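Local coordinates for protein glutathione S-transferase 2 (Onchocerca volvulus, PDB 1TU7) that conjugates glutathione to electrophilic compounds as a homodimeric pi-class transferase and appears to play a central role in the parasite's detoxification system, at residues 1-6 against 24-29; 43-48 against 57-62; 51-56 against 68-73. One frame throughout, in Å; residues are numbered along the deposited sequence.

Contact 1 of 3, residues 1-6 against 24-29; sequences MSYKLT and QDIKFI
Ile26 and Tyr3 meet as a methyl group on an aromatic face, a small bump set against a flat surface. The CG2 branch of Ile26 stands over one face of the phenol ring, 3.9 Å from its centroid and displaced toward the CD1-CE1 side, a CH-pi contact. That branch is anti to the backbone N (CG1 at chi1 -58°), which brings CG2 over the ring. Beside it Tyr3 CB abuts Phe28 CB at 3.7 Å. On the far side of Phe28, CD2 of its ring approaches Leu5 CB. Phe28 and Leu5 both pack on helix 15-23, through Leu21 and Arg18 respectively, while Ile26 packs on Phe20 and Leu21 of that helix. Ile29 fills the groove between two long chains: its CG1 touches Met1 SD at 4.0 Å, and its CB and CG2 lean on the CG and CD methylenes of Lys4. The ammonium group of Lys4 makes a cation-pi contact with Tyr54, outside the contact.

The backbones join where Lys4 pairs with Ile29 in a parallel bridge, at the entry ends of the two strands that helix 15-23 connects in a beta-alpha-beta crossover of the thioredoxin-like domain. Ile29 N donates to Tyr3 O and Leu5 N to Ile29 O, each at 2.9 Å. One water accepts from Tyr3 N and donates to Lys27 O at 2.6 Å, bridging the two chains just before their direct backbone bonds begin. Two direct bonds thus fix the register, the water satisfies Tyr3 N and Lys27 O where the chains have drawn apart, and beyond it apolar packing of Ile26 on Tyr3 takes over.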
# COMPACT_ATOMS: atom_id res chain seq x y z
N MET A 1 -25.32 -13.56 6.26
CA MET A 1 -24.06 -14.00 5.60
C MET A 1 -22.84 -13.67 6.44
O MET A 1 -22.83 -12.68 7.21
CB MET A 1 -23.92 -13.31 4.26
CG MET A 1 -25.10 -13.52 3.35
SD MET A 1 -25.03 -12.43 1.99
CE MET A 1 -24.15 -13.35 1.01
N SER A 2 -21.79 -14.48 6.27
CA SER A 2 -20.62 -14.33 7.12
C SER A 2 -19.58 -13.32 6.65
O SER A 2 -18.74 -12.87 7.45
CB SER A 2 -19.96 -15.67 7.35
OG SER A 2 -19.22 -16.10 6.23
N TYR A 3 -19.62 -12.96 5.37
CA TYR A 3 -18.78 -11.91 4.82
C TYR A 3 -19.60 -10.65 4.67
O TYR A 3 -20.67 -10.65 4.08
CB TYR A 3 -18.22 -12.28 3.46
CG TYR A 3 -17.23 -13.41 3.43
CD1 TYR A 3 -17.63 -14.68 3.15
CD2 TYR A 3 -15.89 -13.19 3.66
CE1 TYR A 3 -16.75 -15.73 3.09
CE2 TYR A 3 -14.98 -14.24 3.62
CZ TYR A 3 -15.43 -15.51 3.33
OH TYR A 3 -14.57 -16.59 3.26
N LYS A 4 -19.08 -9.54 5.17
CA LYS A 4 -19.70 -8.24 5.01
C LYS A 4 -18.62 -7.25 4.66
O LYS A 4 -17.62 -7.16 5.36
CB LYS A 4 -20.44 -7.79 6.27
CG LYS A 4 -21.00 -6.40 6.15
CD LYS A 4 -22.06 -6.09 7.16
CE LYS A 4 -21.52 -5.94 8.51
NZ LYS A 4 -22.67 -5.70 9.46
N LEU A 5 -18.82 -6.48 3.60
CA LEU A 5 -17.90 -5.43 3.22
C LEU A 5 -18.58 -4.11 3.40
O LEU A 5 -19.62 -3.85 2.77
CB LEU A 5 -17.48 -5.60 1.76
CG LEU A 5 -16.47 -4.59 1.24
CD1 LEU A 5 -15.08 -4.85 1.83
CD2 LEU A 5 -16.43 -4.65 -0.27
N THR A 6 -17.99 -3.26 4.24
CA THR A 6 -18.54 -1.96 4.56
C THR A 6 -17.70 -0.90 3.87
O THR A 6 -16.49 -0.83 4.07
CB THR A 6 -18.56 -1.77 6.07
OG1 THR A 6 -19.44 -2.76 6.63
CG2 THR A 6 -19.15 -0.41 6.45
N GLN A 24 -15.34 -14.64 -7.73
CA GLN A 24 -15.11 -15.91 -7.03
C GLN A 24 -16.41 -16.52 -6.49
O GLN A 24 -16.37 -17.61 -5.93
CB GLN A 24 -14.08 -15.72 -5.92
CG GLN A 24 -12.66 -15.51 -6.41
CD GLN A 24 -12.22 -16.58 -7.36
OE1 GLN A 24 -12.33 -17.75 -7.05
NE2 GLN A 24 -11.80 -16.19 -8.55
N ASP A 25 -17.52 -15.82 -6.68
CA ASP A 25 -18.84 -16.23 -6.20
C ASP A 25 -18.87 -16.47 -4.70
O ASP A 25 -19.49 -17.42 -4.20
CB ASP A 25 -19.35 -17.45 -6.97
CG ASP A 25 -20.83 -17.50 -7.02
OD1 ASP A 25 -21.37 -18.61 -7.20
OD2 ASP A 25 -21.54 -16.47 -6.90
N ILE A 26 -18.20 -15.58 -3.97
CA ILE A 26 -18.24 -15.54 -2.51
C ILE A 26 -19.35 -14.59 -2.15
O ILE A 26 -19.26 -13.37 -2.41
CB ILE A 26 -16.90 -15.05 -1.92
CG1 ILE A 26 -15.76 -15.94 -2.37
CG2 ILE A 26 -17.01 -14.96 -0.39
CD1 ILE A 26 -14.40 -15.27 -2.15
N LYS A 27 -20.44 -15.13 -1.62
CA LYS A 27 -21.57 -14.30 -1.29
C LYS A 27 -21.25 -13.45 -0.08
O LYS A 27 -20.64 -13.90 0.88
CB LYS A 27 -22.82 -15.14 -1.05
CG LYS A 27 -23.11 -16.14 -2.13
CD LYS A 27 -23.34 -15.51 -3.45
CE LYS A 27 -24.07 -16.55 -4.32
NZ LYS A 27 -24.23 -16.20 -5.74
N PHE A 28 -21.61 -12.18 -0.18
CA PHE A 28 -21.33 -11.19 0.86
C PHE A 28 -22.41 -10.12 0.96
O PHE A 28 -23.15 -9.83 -0.00
CB PHE A 28 -19.94 -10.54 0.63
CG PHE A 28 -19.89 -9.60 -0.55
CD1 PHE A 28 -19.84 -10.08 -1.85
CD2 PHE A 28 -19.84 -8.22 -0.34
CE1 PHE A 28 -19.77 -9.20 -2.92
CE2 PHE A 28 -19.78 -7.35 -1.42
CZ PHE A 28 -19.73 -7.85 -2.71
N ILE A 29 -22.48 -9.51 2.15
CA ILE A 29 -23.29 -8.32 2.36
C ILE A 29 -22.49 -7.13 1.87
O ILE A 29 -21.41 -6.85 2.39
CB ILE A 29 -23.67 -8.12 3.84
CG1 ILE A 29 -24.56 -9.26 4.32
CG2 ILE A 29 -24.36 -6.80 4.02
CD1 ILE A 29 -24.53 -9.40 5.81
O HOH W 1 -21.07 -14.87 3.23

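Contact 2 of 3, residues 43-48 against 57-62; sequences SQFQFG and DQQIVQ. With GSH (glutathione), chain C.
Gln59 runs crosswise to Phe45, with its amide plane turned 58° from the aromatic ring. The glutamine stretches out from the strand in a fully extended chain, and its NE2 comes within 3.4 Å of Phe45 CD2. The same nitrogen donates a 2.9 Å hydrogen bond to Gln44 O. The bond is straight at the hydrogen, 164°, and the acceptor lies in the amide plane, yet the donor stands above the carbonyl plane of Gln44.

The chains of Gln46 and Gln59 run antiparallel alongside each other, their amides turned 32° apart. Gln46 bends at its second torsion and lays its amide over Val61, whose two methyls both face that group. Val61 divides its remaining contacts: CG1 reaches the edge of the Phe45 ring, 4.1 Å from CD2, and CG2 meets Phe47 CD1 at 3.9 Å. The Phe47 ring is also set steeply against the amide plane of Gln62. A type I turn from Phe45 to Gly48, closed by Gly48 N bonding to Phe45 O, places Phe45 against Gln59 and Val61 CG1, and Phe47 against Val61 CG2 and Gln62. Gln62 belongs to the glutathione pocket, and its amide lies against the amino end of the tripeptide.

The loop thus packs beside strand 58-61, an outermost strand of the sheet, with Phe45 continuing onto Cys52 and Tyr54 of strand 52-55. Gln62 then occupies the N-cap position of helix 63-73, while Phe47 meets Phe128 of the second subunit edge-to-face.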
# COMPACT_ATOMS: atom_id res chain seq x y z
N SER A 43 -15.50 5.34 14.87
CA SER A 43 -14.62 4.82 15.92
C SER A 43 -14.57 3.30 15.99
O SER A 43 -13.67 2.73 16.59
CB SER A 43 -15.00 5.39 17.30
OG SER A 43 -16.21 4.85 17.73
N GLN A 44 -15.53 2.63 15.35
CA GLN A 44 -15.55 1.17 15.29
C GLN A 44 -14.46 0.58 14.40
O GLN A 44 -14.23 -0.62 14.47
CB GLN A 44 -16.88 0.70 14.77
CG GLN A 44 -18.04 1.13 15.66
CD GLN A 44 -19.36 0.60 15.18
OE1 GLN A 44 -19.41 -0.31 14.36
NE2 GLN A 44 -20.44 1.16 15.70
N PHE A 45 -13.84 1.40 13.57
CA PHE A 45 -12.83 0.97 12.59
C PHE A 45 -11.47 1.36 13.08
O PHE A 45 -11.30 2.45 13.59
CB PHE A 45 -13.18 1.56 11.23
CG PHE A 45 -14.56 1.17 10.82
CD1 PHE A 45 -15.62 2.02 11.03
CD2 PHE A 45 -14.82 -0.12 10.38
CE1 PHE A 45 -16.93 1.63 10.73
CE2 PHE A 45 -16.11 -0.51 10.06
CZ PHE A 45 -17.17 0.35 10.24
N GLN A 46 -10.50 0.46 12.91
CA GLN A 46 -9.20 0.60 13.54
C GLN A 46 -8.42 1.86 13.15
O GLN A 46 -7.66 2.38 13.96
CB GLN A 46 -8.37 -0.66 13.28
CG GLN A 46 -8.92 -1.92 13.95
CD GLN A 46 -9.76 -2.83 13.04
OE1 GLN A 46 -9.64 -4.09 13.10
NE2 GLN A 46 -10.61 -2.24 12.25
N PHE A 47 -8.60 2.37 11.93
CA PHE A 47 -8.04 3.65 11.53
C PHE A 47 -9.10 4.71 11.23
O PHE A 47 -8.80 5.71 10.62
CB PHE A 47 -7.07 3.48 10.35
CG PHE A 47 -5.93 2.57 10.67
CD1 PHE A 47 -5.85 1.27 10.18
CD2 PHE A 47 -4.95 3.02 11.54
CE1 PHE A 47 -4.79 0.47 10.55
CE2 PHE A 47 -3.92 2.29 11.87
CZ PHE A 47 -3.86 0.97 11.43
N GLY A 48 -10.33 4.46 11.66
CA GLY A 48 -11.42 5.40 11.44
C GLY A 48 -11.85 5.53 10.00
O GLY A 48 -12.44 6.53 9.62
N ASP A 57 -15.98 -13.52 12.58
CA ASP A 57 -15.69 -12.65 13.75
C ASP A 57 -14.44 -11.77 13.60
O ASP A 57 -14.02 -11.10 14.54
CB ASP A 57 -15.55 -13.50 15.02
N GLN A 58 -13.83 -11.76 12.41
CA GLN A 58 -12.62 -10.99 12.16
C GLN A 58 -12.99 -9.70 11.45
O GLN A 58 -13.66 -9.73 10.43
CB GLN A 58 -11.69 -11.78 11.25
CG GLN A 58 -10.28 -11.30 11.22
CD GLN A 58 -9.37 -12.21 10.39
OE1 GLN A 58 -9.83 -13.19 9.78
NE2 GLN A 58 -8.09 -11.88 10.37
N GLN A 59 -12.56 -8.57 12.00
CA GLN A 59 -12.77 -7.27 11.44
C GLN A 59 -11.45 -6.77 10.85
O GLN A 59 -10.48 -6.50 11.57
CB GLN A 59 -13.29 -6.30 12.50
CG GLN A 59 -13.58 -4.92 11.92
CD GLN A 59 -13.77 -3.81 12.93
OE1 GLN A 59 -13.26 -3.88 14.05
NE2 GLN A 59 -14.40 -2.73 12.51
N ILE A 60 -11.43 -6.65 9.51
CA ILE A 60 -10.22 -6.31 8.78
C ILE A 60 -10.42 -5.01 8.01
O ILE A 60 -11.26 -4.94 7.10
CB ILE A 60 -9.87 -7.43 7.80
CG1 ILE A 60 -9.88 -8.78 8.50
CG2 ILE A 60 -8.50 -7.14 7.19
CD1 ILE A 60 -9.88 -9.94 7.53
N VAL A 61 -9.69 -3.97 8.36
CA VAL A 61 -9.61 -2.78 7.55
C VAL A 61 -8.31 -2.80 6.74
O VAL A 61 -7.52 -3.75 6.86
CB VAL A 61 -9.78 -1.47 8.38
CG1 VAL A 61 -11.16 -1.41 9.00
CG2 VAL A 61 -8.70 -1.30 9.45
N GLN A 62 -8.15 -1.79 5.88
CA GLN A 62 -7.05 -1.62 4.93
C GLN A 62 -7.29 -2.47 3.70
O GLN A 62 -7.14 -3.67 3.72
CB GLN A 62 -5.67 -1.86 5.54
CG GLN A 62 -5.28 -0.78 6.54
CD GLN A 62 -4.93 0.56 5.95
OE1 GLN A 62 -4.79 1.57 6.69
NE2 GLN A 62 -4.78 0.61 4.67
N1 GSH C . -5.08 2.95 3.08
CA1 GSH C . -6.49 2.91 3.19
C1 GSH C . -7.09 1.70 2.59
O11 GSH C . -6.48 1.30 1.46
O12 GSH C . -8.13 1.03 2.93
CB1 GSH C . -7.30 4.11 2.94
CG1 GSH C . -8.70 4.14 3.50
CD1 GSH C . -9.38 5.47 3.18
OE1 GSH C . -8.63 6.48 2.69
N2 GSH C . -10.67 5.56 3.38
CA2 GSH C . -11.45 6.75 3.05
C2 GSH C . -12.39 7.01 4.17
O2 GSH C . -12.84 5.98 4.96
CB2 GSH C . -12.29 6.53 1.80
SG2 GSH C . -11.27 6.54 0.31
N3 GSH C . -12.79 8.25 4.40
CA3 GSH C . -13.71 8.47 5.48
C3 GSH C . -13.12 9.35 6.53
O31 GSH C . -11.83 9.44 6.80
O32 GSH C . -14.03 10.12 7.27

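Contact 3 of 3, residues 51-56 against 68-73; sequences PCLYDG and RHLARK
Asp55 OD2 is gripped by two donors from the 68-73 part of helix 63-73, a ring nitrogen and an ammonium group. His69 NE2 donates to it at 2.7 Å, nearly straight at 174°, with the oxygen lying in the imidazole plane. This partner arrives on the anti side of the carboxylate, whose plane is turned 68° from the ring. Lys73 NZ forms a salt bridge with the same OD2 at 2.9 Å, on its syn lone pair; OD1 of Asp55 is 3.1 Å from that NZ. The two donors therefore use different sides of OD2 and together restrict rotation of the carboxylate.

A trans first torsion carries the acid group of Asp55 across to the helix. Lys73 approaches from the opposite direction, its chain bent at the third torsion, and its ammonium is also hydrogen-bonded to Tyr3 OH. The positive charge probably strengthens the acidic character of Asp55, while ND1 of His69 binds Glu81 of the second subunit, so the imidazole links a carboxylate at each of its nitrogens. Beneath this polar cluster the ends of Leu53 and Leu70 abut, their CD2 atoms 4.0 Å apart. Leu53 CD2 also comes near His69 CD2.

Helix 63-73 covers one face of the sheet here, the axes of its 68-73 part and of strand 52-55 being 11.4 Å apart at an angle of 34°. Leu70 continues this packing onto Tyr3 of strand 3-8 and onto Ile17, Phe20 and Leu21 of helix 15-23, while His69 also touches Gln58 and Ile60 of strand 58-61.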
# COMPACT_ATOMS: atom_id res chain seq x y z
N PRO A 51 -12.42 0.85 3.33
CA PRO A 51 -13.30 -0.29 3.55
C PRO A 51 -12.95 -1.14 4.74
O PRO A 51 -11.82 -1.09 5.25
CB PRO A 51 -13.12 -1.11 2.27
CG PRO A 51 -11.74 -0.80 1.83
CD PRO A 51 -11.56 0.64 2.15
N CYS A 52 -13.95 -1.87 5.21
CA CYS A 52 -13.80 -2.91 6.23
C CYS A 52 -14.42 -4.19 5.78
O CYS A 52 -15.57 -4.17 5.36
CB CYS A 52 -14.47 -2.44 7.51
SG CYS A 52 -14.34 -3.57 8.89
N LEU A 53 -13.70 -5.30 5.88
CA LEU A 53 -14.28 -6.62 5.68
C LEU A 53 -14.46 -7.29 7.03
O LEU A 53 -13.49 -7.46 7.78
CB LEU A 53 -13.39 -7.48 4.79
CG LEU A 53 -13.94 -8.90 4.58
CD1 LEU A 53 -15.12 -8.84 3.62
CD2 LEU A 53 -12.76 -9.77 4.10
N TYR A 54 -15.69 -7.69 7.30
CA TYR A 54 -15.98 -8.64 8.36
C TYR A 54 -15.99 -10.03 7.76
O TYR A 54 -16.76 -10.31 6.86
CB TYR A 54 -17.33 -8.30 8.99
CG TYR A 54 -17.45 -6.88 9.54
CD1 TYR A 54 -17.93 -5.84 8.73
CD2 TYR A 54 -17.10 -6.58 10.86
CE1 TYR A 54 -18.07 -4.56 9.22
CE2 TYR A 54 -17.24 -5.29 11.35
CZ TYR A 54 -17.74 -4.29 10.53
OH TYR A 54 -17.91 -3.00 11.00
N ASP A 55 -15.07 -10.85 8.23
CA ASP A 55 -14.96 -12.23 7.81
C ASP A 55 -15.23 -13.07 9.04
O ASP A 55 -14.35 -13.26 9.88
CB ASP A 55 -13.57 -12.48 7.28
CG ASP A 55 -13.39 -13.87 6.75
OD1 ASP A 55 -14.26 -14.74 7.02
OD2 ASP A 55 -12.41 -14.18 6.06
N GLY A 56 -16.47 -13.54 9.16
CA GLY A 56 -16.91 -14.12 10.41
C GLY A 56 -16.72 -13.11 11.54
O GLY A 56 -17.18 -11.98 11.43
N ARG A 68 -5.35 -9.23 0.31
CA ARG A 68 -4.39 -10.33 0.51
C ARG A 68 -4.94 -11.42 1.41
O ARG A 68 -4.65 -12.59 1.23
CB ARG A 68 -3.05 -9.81 1.06
CG ARG A 68 -2.23 -9.15 -0.03
CD ARG A 68 -0.90 -8.65 0.44
NE ARG A 68 -1.05 -7.44 1.20
CZ ARG A 68 -1.11 -6.23 0.69
NH1 ARG A 68 -1.05 -6.10 -0.66
NH2 ARG A 68 -1.26 -5.18 1.46
N HIS A 69 -5.76 -11.06 2.40
CA HIS A 69 -6.39 -12.06 3.22
C HIS A 69 -7.33 -12.94 2.40
O HIS A 69 -7.31 -14.15 2.48
CB HIS A 69 -7.14 -11.41 4.37
CG HIS A 69 -8.13 -12.29 5.03
ND1 HIS A 69 -7.78 -13.23 5.97
CD2 HIS A 69 -9.48 -12.37 4.91
CE1 HIS A 69 -8.87 -13.85 6.40
NE2 HIS A 69 -9.91 -13.33 5.78
N LEU A 70 -8.18 -12.30 1.59
CA LEU A 70 -9.06 -13.06 0.74
C LEU A 70 -8.27 -13.93 -0.24
O LEU A 70 -8.64 -15.09 -0.49
CB LEU A 70 -9.99 -12.12 0.00
CG LEU A 70 -11.10 -11.49 0.86
CD1 LEU A 70 -11.79 -10.44 0.01
CD2 LEU A 70 -12.06 -12.54 1.34
N ALA A 71 -7.20 -13.36 -0.79
CA ALA A 71 -6.35 -14.09 -1.72
C ALA A 71 -5.77 -15.35 -1.09
O ALA A 71 -5.76 -16.40 -1.72
CB ALA A 71 -5.27 -13.21 -2.20
N ARG A 72 -5.27 -15.28 0.13
CA ARG A 72 -4.74 -16.48 0.79
C ARG A 72 -5.86 -17.51 1.02
O ARG A 72 -5.68 -18.69 0.75
CB ARG A 72 -4.05 -16.14 2.11
CG ARG A 72 -2.71 -15.48 1.93
CD ARG A 72 -1.97 -15.25 3.25
NE ARG A 72 -2.70 -14.33 4.14
CZ ARG A 72 -2.51 -13.03 4.17
NH1 ARG A 72 -1.63 -12.45 3.38
NH2 ARG A 72 -3.22 -12.26 5.01
N LYS A 73 -7.01 -17.06 1.49
CA LYS A 73 -8.09 -17.96 1.80
C LYS A 73 -8.58 -18.70 0.56
O LYS A 73 -8.90 -19.90 0.63
CB LYS A 73 -9.26 -17.21 2.39
CG LYS A 73 -9.27 -17.14 3.87
CD LYS A 73 -10.62 -16.53 4.33
CE LYS A 73 -11.67 -17.54 4.66
NZ LYS A 73 -12.73 -16.98 5.60

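All three contacts serve one mixed sheet in the N-terminal, thioredoxin-like domain. Contact 1 pairs strand 3-8 with the beginning of edge strand 29-33, relying on backbone bonds and partly buried apolar groups. Contact 3 is the more buried and joins a central strand to a covering helix through a charged cluster above leucines. Contact 2, partly buried, sets a loop against the other edge strand, 58-61, with amides and aromatic rings; it brings Gln62 to glutathione, while contact 3 reaches the pocket only through Pro51, which takes no part in its packing. Contacts 1 and 3 meet through backbone pairing of strands 3-8 and 52-55, whereas contacts 2 and 3 share the next strand pairing and both reach the second subunit.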